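Local coordinates for protein B-agarase (Agarivorans gilvus, PDB 5Z6P) that is a family 50 glycoside hydrolase with agarase activity that probably cleaves beta-galactosidic linkages in agar polysaccharide, at residues V637-Y642 against D661-I666; G617-D622 against S641-K646. All blocks are in the same frame, centred on the assembly; numbering follows the deposited sequence.

Contact 1. Residues V637-Y642 against D661-I666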
ATOM      1  N   VAL A 637     -15.701 -14.884   7.229  1.00 14.76           N
ATOM      2  CA  VAL A 637     -14.733 -14.272   8.127  1.00 12.84           C
ATOM      3  C   VAL A 637     -15.404 -13.746   9.391  1.00 15.67           C
ATOM      4  O   VAL A 637     -16.616 -13.559   9.440  1.00 16.28           O
ATOM      5  CB  VAL A 637     -13.950 -13.123   7.448  1.00 16.09           C
ATOM      6  CG1 VAL A 637     -13.324 -13.612   6.139  1.00 11.84           C
ATOM      7  CG2 VAL A 637     -14.834 -11.925   7.223  1.00 11.90           C
ATOM      8  N   ASP A 638     -14.603 -13.526  10.423  1.00 14.93           N
ATOM      9  CA  ASP A 638     -15.090 -12.894  11.619  1.00 14.17           C
ATOM     10  C   ASP A 638     -15.009 -11.363  11.474  1.00 18.05           C
ATOM     11  O   ASP A 638     -15.895 -10.631  11.937  1.00 15.79           O
ATOM     12  CB  ASP A 638     -14.298 -13.388  12.815  1.00 15.48           C
ATOM     13  CG  ASP A 638     -14.507 -14.871  13.081  1.00 14.79           C
ATOM     14  OD1 ASP A 638     -15.660 -15.314  13.192  1.00 23.94           O
ATOM     15  OD2 ASP A 638     -13.518 -15.594  13.185  1.00 13.52           O
ATOM     16  N   VAL A 639     -13.943 -10.897  10.827  1.00 14.66           N
ATOM     17  CA  VAL A 639     -13.741  -9.485  10.557  1.00 13.92           C
ATOM     18  C   VAL A 639     -13.294  -9.350   9.125  1.00 15.43           C
ATOM     19  O   VAL A 639     -12.420 -10.102   8.686  1.00 14.69           O
ATOM     20  CB  VAL A 639     -12.673  -8.848  11.477  1.00 14.37           C
ATOM     21  CG1 VAL A 639     -12.479  -7.368  11.131  1.00 13.09           C
ATOM     22  CG2 VAL A 639     -13.022  -9.016  12.921  1.00 13.40           C
ATOM     23  N   VAL A 640     -13.870  -8.405   8.392  1.00 13.32           N
ATOM     24  CA  VAL A 640     -13.426  -8.159   7.030  1.00 12.72           C
ATOM     25  C   VAL A 640     -12.270  -7.151   7.058  1.00 17.20           C
ATOM     26  O   VAL A 640     -12.366  -6.105   7.719  1.00 15.09           O
ATOM     27  CB  VAL A 640     -14.564  -7.649   6.118  1.00 12.39           C
ATOM     28  CG1 VAL A 640     -14.087  -7.557   4.687  1.00 11.34           C
ATOM     29  CG2 VAL A 640     -15.786  -8.572   6.193  1.00 12.00           C
ATOM     30  N   SER A 641     -11.170  -7.487   6.379  1.00 15.98           N
ATOM     31  CA  SER A 641      -9.983  -6.641   6.391  1.00 14.92           C
ATOM     32  C   SER A 641      -9.785  -5.966   5.039  1.00 15.47           C
ATOM     33  O   SER A 641      -9.942  -6.599   3.986  1.00 15.06           O
ATOM     34  CB  SER A 641      -8.732  -7.443   6.780  1.00 13.26           C
ATOM     35  OG  SER A 641      -8.528  -8.601   5.991  1.00 14.44           O
ATOM     36  N   TYR A 642      -9.488  -4.670   5.087  1.00 12.36           N
ATOM     37  CA  TYR A 642      -9.186  -3.863   3.908  1.00 13.02           C
ATOM     38  C   TYR A 642      -7.848  -3.128   4.083  1.00 13.23           C
ATOM     39  O   TYR A 642      -7.524  -2.717   5.191  1.00 10.05           O
ATOM     40  CB  TYR A 642     -10.283  -2.817   3.650  1.00 13.38           C
ATOM     41  CG  TYR A 642     -11.707  -3.338   3.658  1.00 14.78           C
ATOM     42  CD1 TYR A 642     -12.424  -3.444   4.844  1.00 14.34           C
ATOM     43  CD2 TYR A 642     -12.339  -3.697   2.468  1.00 11.42           C
ATOM     44  CE1 TYR A 642     -13.751  -3.908   4.843  1.00 14.41           C
ATOM     45  CE2 TYR A 642     -13.640  -4.157   2.451  1.00 14.26           C
ATOM     46  CZ  TYR A 642     -14.340  -4.269   3.646  1.00 16.67           C
ATOM     47  OH  TYR A 642     -15.637  -4.733   3.623  1.00 19.13           O
ATOM     48  N   ASP A 661     -22.691  -4.945   6.817  1.00 17.49           N
ATOM     49  CA  ASP A 661     -22.857  -4.937   8.268  1.00 15.70           C
ATOM     50  C   ASP A 661     -21.976  -5.967   8.963  1.00 18.71           C
ATOM     51  O   ASP A 661     -22.445  -6.780   9.764  1.00 17.02           O
ATOM     52  CB  ASP A 661     -24.340  -5.150   8.652  1.00 19.39           C
ATOM     53  CG  ASP A 661     -24.581  -5.022  10.162  1.00 18.84           C
ATOM     54  OD1 ASP A 661     -23.802  -4.320  10.832  1.00 19.93           O
ATOM     55  OD2 ASP A 661     -25.514  -5.660  10.684  1.00 23.89           O
ATOM     56  N   MET A 662     -20.686  -5.917   8.639  1.00 15.00           N
ATOM     57  CA  MET A 662     -19.671  -6.734   9.291  1.00 15.64           C
ATOM     58  C   MET A 662     -18.693  -5.825  10.034  1.00 16.55           C
ATOM     59  O   MET A 662     -18.418  -4.723   9.570  1.00 14.38           O
ATOM     60  CB  MET A 662     -18.909  -7.600   8.257  1.00 17.65           C
ATOM     61  CG  MET A 662     -19.701  -8.790   7.719  1.00 15.03           C
ATOM     62  SD  MET A 662     -19.892 -10.074   8.949  1.00 19.44           S
ATOM     63  CE  MET A 662     -18.251 -10.790   8.929  1.00 17.14           C
ATOM     64  N   PRO A 663     -18.164  -6.283  11.184  1.00 14.08           N
ATOM     65  CA  PRO A 663     -17.024  -5.561  11.744  1.00 12.48           C
ATOM     66  C   PRO A 663     -15.863  -5.610  10.759  1.00 16.46           C
ATOM     67  O   PRO A 663     -15.635  -6.650  10.117  1.00 15.94           O
ATOM     68  CB  PRO A 663     -16.705  -6.328  13.012  1.00 14.87           C
ATOM     69  CG  PRO A 663     -17.189  -7.709  12.746  1.00 14.14           C
ATOM     70  CD  PRO A 663     -18.380  -7.572  11.857  1.00 15.14           C
ATOM     71  N   SER A 664     -15.170  -4.485  10.621  1.00 16.48           N
ATOM     72  CA  SER A 664     -14.141  -4.325   9.605  1.00 14.89           C
ATOM     73  C   SER A 664     -12.846  -3.806  10.231  1.00 14.70           C
ATOM     74  O   SER A 664     -12.871  -3.207  11.319  1.00 14.20           O
ATOM     75  CB  SER A 664     -14.615  -3.368   8.508  1.00 13.98           C
ATOM     76  OG  SER A 664     -15.876  -3.761   7.989  1.00 18.60           O
ATOM     77  N   ILE A 665     -11.723  -4.044   9.551  1.00 11.79           N
ATOM     78  CA  ILE A 665     -10.438  -3.543  10.034  1.00 17.21           C
ATOM     79  C   ILE A 665      -9.537  -3.050   8.887  1.00 13.14           C
ATOM     80  O   ILE A 665      -9.472  -3.659   7.814  1.00 15.46           O
ATOM     81  CB  ILE A 665      -9.717  -4.627  10.887  1.00 13.70           C
ATOM     82  CG1 ILE A 665      -8.570  -4.016  11.703  1.00 14.53           C
ATOM     83  CG2 ILE A 665      -9.282  -5.824  10.021  1.00  9.95           C
ATOM     84  CD1 ILE A 665      -8.060  -4.934  12.808  1.00 16.23           C
ATOM     85  N   ILE A 666      -8.903  -1.898   9.094  1.00 16.09           N
ATOM     86  CA  ILE A 666      -7.918  -1.396   8.148  1.00 12.82           C
ATOM     87  C   ILE A 666      -6.590  -2.089   8.394  1.00 14.57           C
ATOM     88  O   ILE A 666      -6.029  -1.998   9.485  1.00 16.40           O
ATOM     89  CB  ILE A 666      -7.709   0.138   8.247  1.00 15.37           C
ATOM     90  CG1 ILE A 666      -8.978   0.887   7.826  1.00 12.67           C
ATOM     91  CG2 ILE A 666      -6.556   0.565   7.333  1.00 13.15           C
ATOM     92  CD1 ILE A 666      -9.375   0.617   6.383  1.00 12.73           C
TER
HETATM   93  O   HOH W   1     -17.003  -4.832   5.750  1.00 14.27           O
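The phenol ring of Tyr642 meets Ser664 with its edge: Ser664 CB lies in the ring plane, and Ser664 OG stands near that plane, 3.8 Å from Tyr642 CE1. A water in the same plane joins the two hydroxyls, 2.5 Å from Tyr642 OH and 2.7 Å from Ser664 OG, while Trp654 packs against the ring edge-to-face. A chi1 of -49°, with CG beside the backbone N, lays the ring back along its own strand, which brings it to Ser664 rather than to its bridge partner Ile666.

In the backbone, strands 640-643 and 664-668 run parallel in one beta-alpha-beta unit. They are adjacent staves consistent with the sixth and seventh strands of the (beta/alpha)8 barrel of clan GH-A glycosidases. Val640 is held through both its peptide groups, Val640 N giving a bond to Pro663 O (3.0 Å) and Val640 O taking one from Ile665 N (2.8 Å). Tyr642 N then meets Ile665 O at 2.9 Å, almost straight at 170°.

Ser641 and Ile665 share the opposite face of the sheet from Tyr642. Ile665 CG2 touches both Ser641 CB and Val639 CG1; the end of Ile665 leads away from 637-642, and its side chain also touches His713 on strand 709-714. At the entry to the strands, Met662 folds back through chi2 and chi3, bringing CE to 3.3 Å from Val637 O and against Val637 CG2. Pro663 lays CG 3.3 Å from Asp638 O. The carboxylate of Asp638 heads elsewhere, to Lys607 and the backbone N of Tyr615.

Contact 2. Residues G617-D622 against S641-K646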
ATOM      1  N   GLY A 617      -9.703 -12.442   7.554  1.00 14.13           N
ATOM      2  CA  GLY A 617      -9.815 -12.253   6.119  1.00 13.85           C
ATOM      3  C   GLY A 617      -8.511 -12.156   5.347  1.00 14.48           C
ATOM      4  O   GLY A 617      -7.480 -12.654   5.791  1.00 17.90           O
ATOM      5  N   CYS A 618      -8.564 -11.523   4.179  1.00 16.38           N
ATOM      6  CA  CYS A 618      -7.460 -11.573   3.226  1.00 13.93           C
ATOM      7  C   CYS A 618      -6.928 -10.219   2.786  1.00 12.21           C
ATOM      8  O   CYS A 618      -6.188 -10.133   1.802  1.00 13.19           O
ATOM      9  CB  CYS A 618      -7.883 -12.345   1.979  1.00 15.85           C
ATOM     10  SG  CYS A 618      -9.252 -11.594   1.108  1.00 14.86           S
ATOM     11  N   ARG A 619      -7.335  -9.168   3.487  1.00 12.83           N
ATOM     12  CA  ARG A 619      -6.780  -7.844   3.294  1.00 13.34           C
ATOM     13  C   ARG A 619      -6.958  -7.372   1.855  1.00 18.55           C
ATOM     14  O   ARG A 619      -6.006  -7.402   1.059  1.00 16.48           O
ATOM     15  CB  ARG A 619      -5.287  -7.833   3.689  1.00 15.07           C
ATOM     16  CG  ARG A 619      -5.043  -8.408   5.095  1.00 14.88           C
ATOM     17  CD  ARG A 619      -3.581  -8.780   5.345  1.00 14.49           C
ATOM     18  NE  ARG A 619      -2.721  -7.608   5.334  1.00 11.65           N
ATOM     19  CZ  ARG A 619      -2.611  -6.773   6.360  1.00 12.70           C
ATOM     20  NH1 ARG A 619      -3.313  -7.004   7.467  1.00 12.31           N
ATOM     21  NH2 ARG A 619      -1.801  -5.718   6.282  1.00 11.67           N
ATOM     22  N   PHE A 620      -8.184  -6.958   1.528  1.00 17.15           N
ATOM     23  CA  PHE A 620      -8.533  -6.483   0.190  1.00 13.46           C
ATOM     24  C   PHE A 620      -7.787  -5.198  -0.204  1.00 16.40           C
ATOM     25  O   PHE A 620      -7.949  -4.170   0.452  1.00 12.79           O
ATOM     26  CB  PHE A 620     -10.044  -6.200   0.090  1.00 12.30           C
ATOM     27  CG  PHE A 620     -10.926  -7.419   0.207  1.00 13.57           C
ATOM     28  CD1 PHE A 620     -10.836  -8.453  -0.721  1.00 16.31           C
ATOM     29  CD2 PHE A 620     -11.878  -7.508   1.208  1.00 14.31           C
ATOM     30  CE1 PHE A 620     -11.678  -9.573  -0.629  1.00 12.05           C
ATOM     31  CE2 PHE A 620     -12.724  -8.623   1.305  1.00 13.70           C
ATOM     32  CZ  PHE A 620     -12.608  -9.647   0.386  1.00 15.07           C
ATOM     33  N   ALA A 621      -7.011  -5.231  -1.285  1.00 14.66           N
ATOM     34  CA  ALA A 621      -6.523  -3.970  -1.858  1.00 13.12           C
ATOM     35  C   ALA A 621      -7.674  -3.310  -2.598  1.00 16.21           C
ATOM     36  O   ALA A 621      -8.615  -3.997  -3.001  1.00 14.02           O
ATOM     37  CB  ALA A 621      -5.356  -4.205  -2.790  1.00 12.99           C
ATOM     38  N   ASP A 622      -7.597  -1.994  -2.797  1.00 16.66           N
ATOM     39  CA  ASP A 622      -8.684  -1.271  -3.456  1.00 17.59           C
ATOM     40  C   ASP A 622      -8.814  -1.645  -4.941  1.00 16.59           C
ATOM     41  O   ASP A 622      -9.884  -1.463  -5.529  1.00 15.13           O
ATOM     42  CB  ASP A 622      -8.536   0.257  -3.267  1.00 14.74           C
ATOM     43  CG  ASP A 622      -7.267   0.847  -3.914  1.00 15.72           C
ATOM     44  OD1 ASP A 622      -6.409   0.112  -4.408  1.00 19.84           O
ATOM     45  OD2 ASP A 622      -7.125   2.077  -3.898  1.00 17.65           O
ATOM     46  N   SER A 641     -11.170  -7.487   6.379  1.00 15.98           N
ATOM     47  CA  SER A 641      -9.983  -6.641   6.391  1.00 14.92           C
ATOM     48  C   SER A 641      -9.785  -5.966   5.039  1.00 15.47           C
ATOM     49  O   SER A 641      -9.942  -6.599   3.986  1.00 15.06           O
ATOM     50  CB  SER A 641      -8.732  -7.443   6.780  1.00 13.26           C
ATOM     51  OG  SER A 641      -8.528  -8.601   5.991  1.00 14.44           O
ATOM     52  N   TYR A 642      -9.488  -4.670   5.087  1.00 12.36           N
ATOM     53  CA  TYR A 642      -9.186  -3.863   3.908  1.00 13.02           C
ATOM     54  C   TYR A 642      -7.848  -3.128   4.083  1.00 13.23           C
ATOM     55  O   TYR A 642      -7.524  -2.717   5.191  1.00 10.05           O
ATOM     56  CB  TYR A 642     -10.283  -2.817   3.650  1.00 13.38           C
ATOM     57  CG  TYR A 642     -11.707  -3.338   3.658  1.00 14.78           C
ATOM     58  CD1 TYR A 642     -12.424  -3.444   4.844  1.00 14.34           C
ATOM     59  CD2 TYR A 642     -12.339  -3.697   2.468  1.00 11.42           C
ATOM     60  CE1 TYR A 642     -13.751  -3.908   4.843  1.00 14.41           C
ATOM     61  CE2 TYR A 642     -13.640  -4.157   2.451  1.00 14.26           C
ATOM     62  CZ  TYR A 642     -14.340  -4.269   3.646  1.00 16.67           C
ATOM     63  OH  TYR A 642     -15.637  -4.733   3.623  1.00 19.13           O
ATOM     64  N   ASN A 643      -7.093  -2.958   2.999  1.00 11.90           N
ATOM     65  CA  ASN A 643      -5.950  -2.032   3.016  1.00 13.56           C
ATOM     66  C   ASN A 643      -6.371  -0.767   2.281  1.00 13.37           C
ATOM     67  O   ASN A 643      -7.005  -0.855   1.249  1.00 13.46           O
ATOM     68  CB  ASN A 643      -4.697  -2.644   2.371  1.00 15.08           C
ATOM     69  CG  ASN A 643      -4.158  -3.844   3.135  1.00 12.14           C
ATOM     70  OD1 ASN A 643      -4.479  -4.062   4.309  1.00 12.63           O
ATOM     71  ND2 ASN A 643      -3.318  -4.617   2.473  1.00 13.90           N
ATOM     72  N   TYR A 644      -6.046   0.410   2.808  1.00 12.09           N
ATOM     73  CA  TYR A 644      -6.594   1.612   2.207  1.00 11.93           C
ATOM     74  C   TYR A 644      -5.687   2.813   2.339  1.00 13.42           C
ATOM     75  O   TYR A 644      -5.658   3.489   3.362  1.00 11.01           O
ATOM     76  CB  TYR A 644      -7.969   1.927   2.794  1.00 10.58           C
ATOM     77  CG  TYR A 644      -8.825   2.766   1.889  1.00 13.12           C
ATOM     78  CD1 TYR A 644      -9.272   2.267   0.676  1.00 14.95           C
ATOM     79  CD2 TYR A 644      -9.195   4.065   2.242  1.00 15.17           C
ATOM     80  CE1 TYR A 644     -10.036   3.025  -0.163  1.00 15.39           C
ATOM     81  CE2 TYR A 644      -9.975   4.838   1.405  1.00 14.53           C
ATOM     82  CZ  TYR A 644     -10.398   4.305   0.205  1.00 14.64           C
ATOM     83  OH  TYR A 644     -11.168   5.039  -0.652  1.00 17.11           O
ATOM     84  N   TYR A 645      -4.969   3.061   1.252  1.00 14.79           N
ATOM     85  CA  TYR A 645      -3.976   4.114   1.157  1.00 12.03           C
ATOM     86  C   TYR A 645      -4.609   5.360   0.563  1.00 14.55           C
ATOM     87  O   TYR A 645      -4.428   5.659  -0.610  1.00 18.87           O
ATOM     88  CB  TYR A 645      -2.797   3.641   0.318  1.00 13.44           C
ATOM     89  CG  TYR A 645      -1.943   2.590   1.006  1.00 13.76           C
ATOM     90  CD1 TYR A 645      -1.004   2.958   1.964  1.00 15.02           C
ATOM     91  CD2 TYR A 645      -2.079   1.239   0.711  1.00 12.76           C
ATOM     92  CE1 TYR A 645      -0.206   2.016   2.595  1.00 13.43           C
ATOM     93  CE2 TYR A 645      -1.301   0.296   1.340  1.00 12.87           C
ATOM     94  CZ  TYR A 645      -0.353   0.689   2.279  1.00 15.02           C
ATOM     95  OH  TYR A 645       0.439  -0.240   2.906  1.00 14.23           O
ATOM     96  N   LYS A 646      -5.391   6.056   1.385  1.00 14.10           N
ATOM     97  CA  LYS A 646      -5.976   7.337   1.019  1.00 16.54           C
ATOM     98  C   LYS A 646      -5.896   8.209   2.267  1.00 13.98           C
ATOM     99  O   LYS A 646      -5.351   7.784   3.278  1.00 14.64           O
ATOM    100  CB  LYS A 646      -7.425   7.179   0.529  1.00 15.96           C
ATOM    101  CG  LYS A 646      -7.618   6.247  -0.680  1.00 11.98           C
ATOM    102  CD  LYS A 646      -7.055   6.825  -1.964  1.00 16.78           C
ATOM    103  CE  LYS A 646      -6.760   5.727  -2.987  1.00 13.33           C
ATOM    104  NZ  LYS A 646      -5.945   6.214  -4.137  1.00 19.89           N
TER
HETATM  105  O   HOH W   2     -10.882  -9.399   3.804  1.00 15.23           O
HETATM  106  O   HOH W   3      -5.560   2.105  -1.509  1.00 13.81           O
HETATM  107  O   HOH W   4      -5.837  -0.781  -0.916  1.00 19.01           O
HETATM  108  O   HOH W   5      -5.148   3.541  -5.335  1.00 27.52           O
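Ser641 turns OG into the position between its backbone N and carbonyl carbon (chi1 53°), where the hydroxyl accepts Arg619 N at 2.8 Å and also bonds to Leu616 O. Arg619 CG lies beside its backbone N, and the chain bends at chi3, which swings its guanidinium across Asn643. The two flat groups are 67° apart, with Asn643 OD1 over one guanidinium face toward the rim, 3.7 Å from Arg619 NH2. Both polar ends have partners beyond the two segments: Arg619 NE hydrogen-bonds to Asn508, Arg619 NH2 forms a salt bridge with Glu668, and Asn643 ND2 hydrogen-bonds to Glu509.

Phe620 and Tyr642 form a single backbone bridge, Phe620 N to Ser641 O (3.0 Å) and Asn643 N to Phe620 O (2.9 Å). The loop 617-622 prolongs the path of strand 614-615 beside strand 640-643, as expected of the fifth and sixth staves of a (beta/alpha)8 barrel. On the face away from Arg619, the Phe620 and Tyr642 rings meet obliquely at 44°, Phe620 CD2 being 4.0 Å from Tyr642 CE2, and helix 627-634 packs on both.

Farther along the backbones part, and a water spans from Asp622 N (2.8 Å) to Asn643 O (2.5 Å). Asp622 OD2 and Lys646 NZ stay 4.3 Å apart, beyond a salt bridge, with a water between them; Lys646 NZ also bonds to His193.

Strand 640-643 serves both contacts: its edge toward 661-666 makes contact 1, its other edge toward 617-622 makes contact 2, and the centres lie about 10 Å apart. Ser641 and Tyr642 belong to both. The contacts also touch directly, Val640 CG1 being 3.8 Å from Phe620 CE2 and Ile666 CD1 4.1 Å from Tyr644 CB. Through contact 2, Arg619 reaches Asn508 and Glu668, and Asn643 reaches Glu509. Glu509 lies just after strand 501-506 and Glu668 is the last residue of strand 664-668, positions consistent with the carboxylate pair of GH-A enzymes. Contact 1 lies toward the start of strands 640-643 and 664-668.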